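Local coordinates for geranyltranstransferase (Stenotrophomonas maltophilia, PDB 7LBJ), which probably makes farnesyl diphosphate or a longer prenyl diphosphate by magnesium-dependent head-to-tail condensation, at residues A76-Y87 and L125-A136; L142-A153 and L190-C201. One frame throughout, in Å; residues are numbered along the deposited sequence.

Contact 1 of 2, residues A76-Y87 and L125-A136; sequences AAAMSVELIHAY and LQTRAFGLLADA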
loop_
_atom_site.group_PDB
_atom_site.type_symbol
_atom_site.label_atom_id
_atom_site.label_comp_id
_atom_site.label_asym_id
_atom_site.label_seq_id
_atom_site.Cartn_x
_atom_site.Cartn_y
_atom_site.Cartn_z
ATOM N N ALA A 76 -1.851 -12.428 -11.347
ATOM C CA ALA A 76 -2.005 -11.494 -10.230
ATOM C C ALA A 76 -0.674 -11.260 -9.532
ATOM O O ALA A 76 -0.329 -10.121 -9.187
ATOM C CB ALA A 76 -3.041 -12.008 -9.217
ATOM N N ALA A 77 0.078 -12.333 -9.280
ATOM C CA ALA A 77 1.374 -12.153 -8.632
ATOM C C ALA A 77 2.294 -11.324 -9.506
ATOM O O ALA A 77 2.999 -10.437 -9.008
ATOM C CB ALA A 77 2.026 -13.502 -8.319
ATOM N N ALA A 78 2.304 -11.611 -10.808
ATOM C CA ALA A 78 3.182 -10.890 -11.730
ATOM C C ALA A 78 2.809 -9.416 -11.809
ATOM O O ALA A 78 3.687 -8.542 -11.784
ATOM C CB ALA A 78 3.143 -11.538 -13.117
ATOM N N MET A 79 1.512 -9.108 -11.874
ATOM C CA MET A 79 1.121 -7.703 -11.856
ATOM C C MET A 79 1.484 -7.042 -10.531
ATOM O O MET A 79 1.929 -5.884 -10.506
ATOM C CB MET A 79 -0.383 -7.568 -12.117
ATOM C CG MET A 79 -0.770 -7.808 -13.557
ATOM S SD MET A 79 -2.503 -7.352 -13.854
ATOM C CE MET A 79 -3.302 -8.769 -13.127
ATOM N N SER A 80 1.291 -7.740 -9.419
ATOM C CA SER A 80 1.481 -7.083 -8.127
ATOM C C SER A 80 2.923 -6.602 -7.961
ATOM O O SER A 80 3.162 -5.512 -7.430
ATOM C CB SER A 80 1.083 -8.014 -6.975
ATOM O OG SER A 80 2.078 -9.004 -6.737
ATOM N N VAL A 81 3.903 -7.376 -8.445
ATOM C CA VAL A 81 5.269 -6.932 -8.195
ATOM C C VAL A 81 5.625 -5.774 -9.108
ATOM O O VAL A 81 6.428 -4.911 -8.722
ATOM C CB VAL A 81 6.290 -8.088 -8.307
ATOM C CG1 VAL A 81 6.041 -9.116 -7.211
ATOM C CG2 VAL A 81 6.242 -8.744 -9.696
ATOM N N GLU A 82 5.050 -5.728 -10.321
ATOM C CA GLU A 82 5.310 -4.600 -11.215
ATOM C C GLU A 82 4.632 -3.334 -10.710
ATOM O O GLU A 82 5.188 -2.237 -10.865
ATOM C CB GLU A 82 4.851 -4.926 -12.646
ATOM C CG GLU A 82 5.281 -3.921 -13.719
ATOM C CD GLU A 82 6.791 -3.885 -13.961
ATOM O OE1 GLU A 82 7.534 -4.633 -13.297
ATOM O OE2 GLU A 82 7.247 -3.105 -14.827
ATOM N N LEU A 83 3.446 -3.474 -10.085
ATOM C CA LEU A 83 2.758 -2.318 -9.503
ATOM C C LEU A 83 3.508 -1.759 -8.299
ATOM O O LEU A 83 3.585 -0.533 -8.125
ATOM C CB LEU A 83 1.310 -2.683 -9.118
ATOM C CG LEU A 83 0.460 -2.950 -10.368
ATOM C CD1 LEU A 83 -0.851 -3.620 -9.996
ATOM C CD2 LEU A 83 0.189 -1.656 -11.154
ATOM N N ILE A 84 4.064 -2.623 -7.445
ATOM C CA ILE A 84 4.880 -2.107 -6.348
ATOM C C ILE A 84 6.097 -1.385 -6.908
ATOM O O ILE A 84 6.431 -0.269 -6.495
ATOM C CB ILE A 84 5.275 -3.234 -5.379
ATOM C CG1 ILE A 84 4.020 -3.765 -4.658
ATOM C CG2 ILE A 84 6.307 -2.735 -4.353
ATOM C CD1 ILE A 84 3.263 -2.688 -3.865
ATOM N N HIS A 85 6.759 -2.001 -7.889
ATOM C CA HIS A 85 7.931 -1.376 -8.494
ATOM C C HIS A 85 7.572 -0.023 -9.104
ATOM O O HIS A 85 8.249 0.989 -8.864
ATOM C CB HIS A 85 8.510 -2.321 -9.558
ATOM C CG HIS A 85 9.697 -1.771 -10.289
ATOM N ND1 HIS A 85 10.869 -1.430 -9.651
ATOM C CD2 HIS A 85 9.900 -1.525 -11.608
ATOM C CE1 HIS A 85 11.740 -0.987 -10.544
ATOM N NE2 HIS A 85 11.170 -1.022 -11.736
ATOM N N ALA A 86 6.478 0.021 -9.864
ATOM C CA ALA A 86 6.093 1.246 -10.554
ATOM C C ALA A 86 5.778 2.361 -9.569
ATOM O O ALA A 86 6.199 3.506 -9.769
ATOM C CB ALA A 86 4.885 0.991 -11.467
ATOM N N TYR A 87 5.014 2.052 -8.511
ATOM C CA TYR A 87 4.670 3.093 -7.553
ATOM C C TYR A 87 5.935 3.638 -6.901
ATOM O O TYR A 87 6.055 4.846 -6.674
ATOM C CB TYR A 87 3.653 2.567 -6.502
ATOM C CG TYR A 87 4.183 2.432 -5.070
ATOM C CD1 TYR A 87 4.526 3.555 -4.310
ATOM C CD2 TYR A 87 4.320 1.186 -4.470
ATOM C CE1 TYR A 87 5.049 3.432 -3.011
ATOM C CE2 TYR A 87 4.824 1.062 -3.160
ATOM C CZ TYR A 87 5.180 2.183 -2.453
ATOM O OH TYR A 87 5.682 2.056 -1.184
ATOM N N LEU A 125 -1.463 2.928 -6.868
ATOM C CA LEU A 125 -0.859 1.751 -7.474
ATOM C C LEU A 125 -0.458 0.747 -6.405
ATOM O O LEU A 125 -0.577 -0.470 -6.610
ATOM C CB LEU A 125 0.360 2.136 -8.328
ATOM C CG LEU A 125 0.046 2.930 -9.598
ATOM C CD1 LEU A 125 1.332 3.539 -10.175
ATOM C CD2 LEU A 125 -0.643 2.040 -10.622
ATOM N N GLN A 126 0.049 1.234 -5.266
ATOM C CA GLN A 126 0.372 0.313 -4.177
ATOM C C GLN A 126 -0.873 -0.446 -3.734
ATOM O O GLN A 126 -0.839 -1.674 -3.580
ATOM C CB GLN A 126 0.997 1.036 -2.972
ATOM C CG GLN A 126 1.240 0.010 -1.849
ATOM C CD GLN A 126 1.879 0.550 -0.555
ATOM O OE1 GLN A 126 1.931 -0.172 0.437
ATOM N NE2 GLN A 126 2.354 1.793 -0.558
ATOM N N THR A 127 -1.994 0.265 -3.551
ATOM C CA THR A 127 -3.196 -0.417 -3.092
ATOM C C THR A 127 -3.657 -1.440 -4.118
ATOM O O THR A 127 -4.078 -2.545 -3.757
ATOM C CB THR A 127 -4.315 0.582 -2.804
ATOM O OG1 THR A 127 -3.796 1.691 -2.044
ATOM C CG2 THR A 127 -5.456 -0.110 -2.025
ATOM N N ARG A 128 -3.540 -1.104 -5.412
ATOM C CA ARG A 128 -4.007 -2.031 -6.431
ATOM C C ARG A 128 -3.161 -3.292 -6.466
ATOM O O ARG A 128 -3.680 -4.370 -6.783
ATOM C CB ARG A 128 -4.027 -1.352 -7.810
ATOM C CG ARG A 128 -4.663 -2.204 -8.901
ATOM C CD ARG A 128 -6.195 -2.329 -8.707
ATOM N NE ARG A 128 -6.837 -2.973 -9.861
ATOM C CZ ARG A 128 -7.612 -4.053 -9.795
ATOM N NH1 ARG A 128 -7.904 -4.628 -8.637
ATOM N NH2 ARG A 128 -8.109 -4.570 -10.925
ATOM N N ALA A 129 -1.865 -3.192 -6.151
ATOM C CA ALA A 129 -1.047 -4.400 -6.082
ATOM C C ALA A 129 -1.615 -5.378 -5.057
ATOM O O ALA A 129 -1.753 -6.575 -5.333
ATOM C CB ALA A 129 0.399 -4.049 -5.729
ATOM N N PHE A 130 -1.928 -4.892 -3.851
ATOM C CA PHE A 130 -2.480 -5.793 -2.843
ATOM C C PHE A 130 -3.883 -6.256 -3.217
ATOM O O PHE A 130 -4.240 -7.420 -2.996
ATOM C CB PHE A 130 -2.468 -5.113 -1.474
ATOM C CG PHE A 130 -1.075 -4.909 -0.948
ATOM C CD1 PHE A 130 -0.319 -6.001 -0.540
ATOM C CD2 PHE A 130 -0.504 -3.644 -0.909
ATOM C CE1 PHE A 130 0.988 -5.837 -0.061
ATOM C CE2 PHE A 130 0.822 -3.463 -0.438
ATOM C CZ PHE A 130 1.562 -4.560 -0.038
ATOM N N GLY A 131 -4.698 -5.355 -3.773
ATOM C CA GLY A 131 -6.059 -5.742 -4.159
ATOM C C GLY A 131 -6.078 -6.851 -5.199
ATOM O O GLY A 131 -6.873 -7.793 -5.110
ATOM N N LEU A 132 -5.169 -6.789 -6.174
ATOM C CA LEU A 132 -5.146 -7.837 -7.192
ATOM C C LEU A 132 -4.807 -9.194 -6.597
ATOM O O LEU A 132 -5.367 -10.215 -7.018
ATOM C CB LEU A 132 -4.134 -7.481 -8.280
ATOM C CG LEU A 132 -4.658 -6.439 -9.240
ATOM C CD1 LEU A 132 -3.473 -5.936 -10.062
ATOM C CD2 LEU A 132 -5.686 -7.105 -10.145
ATOM N N LEU A 133 -3.879 -9.231 -5.632
ATOM C CA LEU A 133 -3.579 -10.489 -4.944
ATOM C C LEU A 133 -4.777 -10.961 -4.137
ATOM O O LEU A 133 -5.128 -12.148 -4.160
ATOM C CB LEU A 133 -2.362 -10.345 -4.020
ATOM C CG LEU A 133 -0.974 -10.174 -4.643
ATOM C CD1 LEU A 133 0.094 -10.025 -3.539
ATOM C CD2 LEU A 133 -0.666 -11.341 -5.597
ATOM N N ALA A 134 -5.387 -10.058 -3.372
ATOM C CA ALA A 134 -6.519 -10.482 -2.556
ATOM C C ALA A 134 -7.675 -10.981 -3.421
ATOM O O ALA A 134 -8.461 -11.827 -2.974
ATOM C CB ALA A 134 -6.964 -9.333 -1.643
ATOM N N ASP A 135 -7.793 -10.481 -4.654
ATOM C CA ASP A 135 -8.899 -10.848 -5.541
ATOM C C ASP A 135 -8.534 -11.990 -6.478
ATOM O O ASP A 135 -9.359 -12.366 -7.315
ATOM C CB ASP A 135 -9.334 -9.639 -6.398
ATOM C CG ASP A 135 -10.089 -8.546 -5.601
ATOM O OD1 ASP A 135 -10.692 -8.838 -4.548
ATOM O OD2 ASP A 135 -10.112 -7.375 -6.073
ATOM N N ALA A 136 -7.311 -12.517 -6.395
ATOM C CA ALA A 136 -6.849 -13.513 -7.371
ATOM C C ALA A 136 -7.720 -14.780 -7.361
ATOM O O ALA A 136 -8.267 -15.175 -6.329
ATOM C CB ALA A 136 -5.391 -13.883 -7.106
#

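Contact 2 of 2, residues L142-A153 and L190-C201; sequences LRVACLQTLAHA and LIRAAVRMGALC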
loop_
_atom_site.group_PDB
_atom_site.type_symbol
_atom_site.label_atom_id
_atom_site.label_comp_id
_atom_site.label_asym_id
_atom_site.label_seq_id
_atom_site.Cartn_x
_atom_site.Cartn_y
_atom_site.Cartn_z
ATOM N N LEU A 142 -3.159 -19.591 -0.536
ATOM C CA LEU A 142 -2.138 -19.121 -1.464
ATOM C C LEU A 142 -2.162 -17.602 -1.591
ATOM O O LEU A 142 -1.106 -16.964 -1.612
ATOM C CB LEU A 142 -2.314 -19.801 -2.830
ATOM C CG LEU A 142 -1.357 -19.337 -3.945
ATOM C CD1 LEU A 142 0.093 -19.508 -3.481
ATOM C CD2 LEU A 142 -1.600 -20.093 -5.273
ATOM N N ARG A 143 -3.349 -16.993 -1.683
ATOM C CA ARG A 143 -3.381 -15.535 -1.763
ATOM C C ARG A 143 -2.767 -14.916 -0.522
ATOM O O ARG A 143 -2.023 -13.935 -0.617
ATOM C CB ARG A 143 -4.814 -15.023 -1.934
ATOM C CG ARG A 143 -5.423 -15.286 -3.317
ATOM C CD ARG A 143 -6.870 -14.773 -3.329
ATOM N NE ARG A 143 -7.831 -15.844 -3.076
ATOM C CZ ARG A 143 -9.144 -15.665 -2.976
ATOM N NH1 ARG A 143 -9.681 -14.452 -2.962
ATOM N NH2 ARG A 143 -9.941 -16.729 -2.905
ATOM N N VAL A 144 -3.070 -15.477 0.656
ATOM C CA VAL A 144 -2.502 -14.950 1.898
ATOM C C VAL A 144 -0.985 -15.075 1.894
ATOM O O VAL A 144 -0.273 -14.143 2.289
ATOM C CB VAL A 144 -3.126 -15.658 3.118
ATOM C CG1 VAL A 144 -2.229 -15.537 4.341
ATOM C CG2 VAL A 144 -4.503 -15.082 3.397
ATOM N N ALA A 145 -0.461 -16.217 1.441
ATOM C CA ALA A 145 0.990 -16.393 1.421
ATOM C C ALA A 145 1.655 -15.404 0.465
ATOM O O ALA A 145 2.748 -14.890 0.749
ATOM C CB ALA A 145 1.348 -17.832 1.025
ATOM N N CYS A 146 1.015 -15.135 -0.677
ATOM C CA CYS A 146 1.568 -14.151 -1.600
ATOM C C CYS A 146 1.501 -12.752 -1.010
ATOM O O CYS A 146 2.437 -11.963 -1.177
ATOM C CB CYS A 146 0.824 -14.205 -2.938
ATOM S SG CYS A 146 1.276 -15.636 -3.901
ATOM N N LEU A 147 0.381 -12.416 -0.357
ATOM C CA LEU A 147 0.227 -11.097 0.249
ATOM C C LEU A 147 1.216 -10.881 1.383
ATOM O O LEU A 147 1.782 -9.791 1.506
ATOM C CB LEU A 147 -1.190 -10.903 0.772
ATOM C CG LEU A 147 -2.245 -10.567 -0.287
ATOM C CD1 LEU A 147 -3.582 -11.191 0.081
ATOM C CD2 LEU A 147 -2.403 -9.080 -0.385
ATOM N N GLN A 148 1.428 -11.893 2.232
ATOM C CA GLN A 148 2.455 -11.760 3.259
ATOM C C GLN A 148 3.815 -11.508 2.626
ATOM O O GLN A 148 4.604 -10.673 3.106
ATOM C CB GLN A 148 2.520 -13.028 4.109
ATOM C CG GLN A 148 1.287 -13.333 4.936
ATOM C CD GLN A 148 1.379 -14.699 5.588
ATOM O OE1 GLN A 148 1.639 -15.698 4.921
ATOM N NE2 GLN A 148 1.190 -14.746 6.885
ATOM N N THR A 149 4.123 -12.257 1.565
ATOM C CA THR A 149 5.425 -12.110 0.911
ATOM C C THR A 149 5.600 -10.694 0.384
ATOM O O THR A 149 6.643 -10.058 0.598
ATOM C CB THR A 149 5.548 -13.137 -0.231
ATOM O OG1 THR A 149 5.570 -14.457 0.325
ATOM C CG2 THR A 149 6.832 -12.926 -1.057
ATOM N N LEU A 150 4.581 -10.186 -0.327
ATOM C CA LEU A 150 4.709 -8.878 -0.964
ATOM C C LEU A 150 4.780 -7.766 0.073
ATOM O O LEU A 150 5.568 -6.820 -0.075
ATOM C CB LEU A 150 3.529 -8.640 -1.915
ATOM C CG LEU A 150 3.664 -7.376 -2.764
ATOM C CD1 LEU A 150 4.853 -7.505 -3.742
ATOM C CD2 LEU A 150 2.351 -7.169 -3.539
ATOM N N ALA A 151 3.970 -7.859 1.133
ATOM C CA ALA A 151 4.007 -6.826 2.167
ATOM C C ALA A 151 5.361 -6.795 2.859
ATOM O O ALA A 151 5.934 -5.719 3.089
ATOM C CB ALA A 151 2.905 -7.057 3.197
ATOM N N HIS A 152 5.886 -7.966 3.225
ATOM C CA HIS A 152 7.181 -7.990 3.906
ATOM C C HIS A 152 8.273 -7.390 3.034
ATOM O O HIS A 152 9.147 -6.655 3.526
ATOM C CB HIS A 152 7.575 -9.412 4.310
ATOM C CG HIS A 152 8.870 -9.473 5.064
ATOM N ND1 HIS A 152 10.020 -10.020 4.537
ATOM C CD2 HIS A 152 9.200 -9.032 6.303
ATOM C CE1 HIS A 152 10.998 -9.921 5.419
ATOM N NE2 HIS A 152 10.529 -9.326 6.499
ATOM N N ALA A 153 8.244 -7.686 1.738
ATOM C CA ALA A 153 9.283 -7.220 0.838
ATOM C C ALA A 153 9.130 -5.755 0.442
ATOM O O ALA A 153 10.105 -5.151 -0.023
ATOM C CB ALA A 153 9.299 -8.097 -0.418
ATOM N N LEU A 190 12.195 -7.067 -3.147
ATOM C CA LEU A 190 11.082 -7.259 -4.083
ATOM C C LEU A 190 11.446 -8.231 -5.198
ATOM O O LEU A 190 10.574 -8.950 -5.698
ATOM C CB LEU A 190 10.648 -5.920 -4.664
ATOM C CG LEU A 190 9.474 -5.907 -5.642
ATOM C CD1 LEU A 190 8.199 -6.383 -4.927
ATOM C CD2 LEU A 190 9.316 -4.480 -6.169
ATOM N N ILE A 191 12.722 -8.280 -5.588
ATOM C CA ILE A 191 13.163 -9.278 -6.553
ATOM C C ILE A 191 13.036 -10.684 -5.974
ATOM O O ILE A 191 12.574 -11.611 -6.662
ATOM C CB ILE A 191 14.594 -8.949 -7.014
ATOM C CG1 ILE A 191 14.510 -7.830 -8.059
ATOM C CG2 ILE A 191 15.286 -10.190 -7.582
ATOM C CD1 ILE A 191 15.870 -7.140 -8.359
ATOM N N ARG A 192 13.424 -10.872 -4.705
ATOM C CA ARG A 192 13.212 -12.171 -4.064
ATOM C C ARG A 192 11.726 -12.474 -3.911
ATOM O O ARG A 192 11.307 -13.625 -4.063
ATOM C CB ARG A 192 13.908 -12.224 -2.705
ATOM C CG ARG A 192 15.436 -12.238 -2.823
ATOM C CD ARG A 192 16.062 -11.833 -1.508
ATOM N NE ARG A 192 15.784 -12.807 -0.454
ATOM C CZ ARG A 192 16.198 -12.676 0.798
ATOM N NH1 ARG A 192 16.875 -11.607 1.190
ATOM N NH2 ARG A 192 15.927 -13.638 1.679
ATOM N N ALA A 193 10.907 -11.459 -3.619
ATOM C CA ALA A 193 9.465 -11.708 -3.525
ATOM C C ALA A 193 8.907 -12.213 -4.843
ATOM O O ALA A 193 8.044 -13.101 -4.859
ATOM C CB ALA A 193 8.715 -10.441 -3.093
ATOM N N ALA A 194 9.371 -11.656 -5.964
ATOM C CA ALA A 194 8.835 -12.079 -7.250
ATOM C C ALA A 194 9.107 -13.559 -7.476
ATOM O O ALA A 194 8.198 -14.319 -7.826
ATOM C CB ALA A 194 9.423 -11.242 -8.385
ATOM N N VAL A 195 10.344 -13.994 -7.222
ATOM C CA VAL A 195 10.672 -15.411 -7.393
ATOM C C VAL A 195 9.883 -16.267 -6.405
ATOM O O VAL A 195 9.370 -17.335 -6.759
ATOM C CB VAL A 195 12.188 -15.616 -7.248
ATOM C CG1 VAL A 195 12.544 -17.126 -7.128
ATOM C CG2 VAL A 195 12.911 -14.934 -8.440
ATOM N N ARG A 196 9.778 -15.821 -5.148
ATOM C CA ARG A 196 9.057 -16.623 -4.159
ATOM C C ARG A 196 7.592 -16.779 -4.538
ATOM O O ARG A 196 7.015 -17.865 -4.378
ATOM C CB ARG A 196 9.191 -15.994 -2.770
ATOM C CG ARG A 196 8.361 -16.710 -1.722
ATOM C CD ARG A 196 8.563 -16.091 -0.329
ATOM N NE ARG A 196 7.598 -16.636 0.616
ATOM C CZ ARG A 196 7.747 -17.786 1.252
ATOM N NH1 ARG A 196 8.843 -18.518 1.113
ATOM N NH2 ARG A 196 6.779 -18.207 2.068
ATOM N N MET A 197 6.957 -15.698 -5.015
ATOM C CA MET A 197 5.530 -15.770 -5.329
ATOM C C MET A 197 5.264 -16.685 -6.506
ATOM O O MET A 197 4.307 -17.469 -6.481
ATOM C CB MET A 197 4.970 -14.370 -5.582
ATOM C CG MET A 197 5.024 -13.526 -4.280
ATOM S SD MET A 197 4.889 -11.747 -4.568
ATOM C CE MET A 197 3.154 -11.731 -4.717
ATOM N N GLY A 198 6.096 -16.602 -7.554
ATOM C CA GLY A 198 5.940 -17.528 -8.663
ATOM C C GLY A 198 6.051 -18.970 -8.218
ATOM O O GLY A 198 5.282 -19.828 -8.658
ATOM N N ALA A 199 6.995 -19.248 -7.314
ATOM C CA ALA A 199 7.187 -20.613 -6.845
ATOM C C ALA A 199 6.051 -21.039 -5.928
ATOM O O ALA A 199 5.621 -22.196 -5.969
ATOM C CB ALA A 199 8.534 -20.744 -6.129
ATOM N N LEU A 200 5.545 -20.113 -5.094
ATOM C CA LEU A 200 4.366 -20.437 -4.289
ATOM C C LEU A 200 3.183 -20.797 -5.179
ATOM O O LEU A 200 2.450 -21.752 -4.896
ATOM C CB LEU A 200 3.998 -19.266 -3.386
ATOM C CG LEU A 200 4.899 -19.051 -2.180
ATOM C CD1 LEU A 200 4.510 -17.740 -1.506
ATOM C CD2 LEU A 200 4.738 -20.221 -1.219
ATOM N N CYS A 201 2.978 -20.043 -6.263
ATOM C CA CYS A 201 1.861 -20.376 -7.145
ATOM C C CYS A 201 2.100 -21.714 -7.836
ATOM O O CYS A 201 1.140 -22.403 -8.206
ATOM C CB CYS A 201 1.630 -19.260 -8.164
ATOM S SG CYS A 201 1.022 -17.717 -7.459
HETATM O O HOH W 1 4.652 -16.387 2.459
#

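Contact 1 of 2, residues A76-Y87 and L125-A136
Ala76, Ser80, Leu83, Ile84 and Tyr87 meet the helix 125-134 along a nearly antiparallel course, the two axes running 167° apart and coming within 8.2 Å of each other. The closest backbone approach is at Ser80 and Ala129, whose CA atoms are 4.2 Å apart; two short side chains allow this, and the Ala129 methyl lies against the carbonyl oxygen of Ser80. Ser80 turns its hydroxyl back onto its own helix, chi1 76°, where OG donates to Ala77 O at 2.8 Å, beside the bond from Val81 N and from the same face of that carbonyl. The polar group is thereby satisfied locally and can pack against the branched end of Leu133. One turn on, Leu83 is a knob seated among Leu125, Arg128, Ala129 and Leu132. Its two methyls part company: CD2 reaches CD2 of Leu125, while CD1 presses on Leu132 CD1 at a tight 3.5 Å, the leucines crossing at about right angles. On the flank, Ile84 CD1 drops onto the Ala129 methyl and Gln126 CG. Gln126 is fully extended, CG anti to its own N, and runs alongside Tyr87: its CB sits over one face of the ring, 4.0 Å from the centroid, and the amide and ring planes are 17° apart. The amide oxygen is engaged by Thr127 of the second subunit, and Phe130 stacks on Phe130 of that subunit. At the other end the CB methyls of Ala76 and Ala136 touch at 3.7 Å. Leu83 thus packs as a knob into a hole between antiparallel helices of the all-helical prenyl synthase fold; helix 115-134 also lines the dimer interface, and Tyr87 reaches Asp123 of the second subunit.

Contact 2 of 2, residues L142-A153 and L190-C201
Thr149 is the principal bump of this interface, pushed into a hollow of the helix 190-201 formed by Ala193, Arg196, Met197 and Leu200. Its methyl CG2 fills the floor, 3.7 Å from both Ala193 CB and Met197 CG. The hydroxyl, beside the backbone N, instead faces the wall made by Arg196. There OG1 accepts a hydrogen bond from NE of Arg196 at 3.0 Å, moderately bent (148°) and lying in the guanidinium plane, and itself donates to Ala145 O. That carbonyl takes OG1 and Thr149 N from opposite faces of its plane; a water that donates to it also accepts from Arg196 NH2, so the guanidinium edge is tied to the first helix twice. The extended arginine chain lays its CD along the threonine as it passes obliquely. This knob-into-hole seating of Thr149 lies between antiparallel helices, here 171° apart with axes 9.0 Å from each other, within the helical bundle of the prenyl synthase fold. One turn earlier in helix 142-153, the hollow beside Cys146 takes the bent end of Met197 (chi3 81°): CE lies 3.8 Å from Cys146 CB and close to that residue's carbonyl oxygen, and also reaches Leu150 CB. Toward the start of the helix 142-153, Leu142 straddles the end of its neighbour: CD1 rests on the carbonyl of Leu200 and CD2 on CA of Cys201. Leu200 in turn lodges CD1 between Ala145 and Thr149. Cys146 SG and Cys201 SG are merely in contact at 4.1 Å. Toward the end of helix 142-153, Ala153 CB and Ala193 CB meet methyl to methyl at 3.6 Å, and Leu150 and Leu190 lie side by side, their CD1 atoms touching. Leu133 of the helix 115-134 packs against both Leu150 and Met197.

Overall arrangement
Contact 1 closes before contact 2 opens along the chain, and their centres are about 11 Å apart, each about 12 Å from the centre of the chain. Helices 115-134 and 140-154 are consecutive, so the second helix of one pair leads directly into the first of the other. The pairs also touch each other directly: Arg143 NH1 probably hydrogen-bonds Ala134 O, and Met197 CE packs against Ser80 OG. Helices 75-92, 115-134, 140-154 and 176-201 thus form one continuous part of the helical bundle. Both contacts border the second subunit, mainly through helices 115-134 and 140-154, which thus belong to both the bundle and the dimer interface.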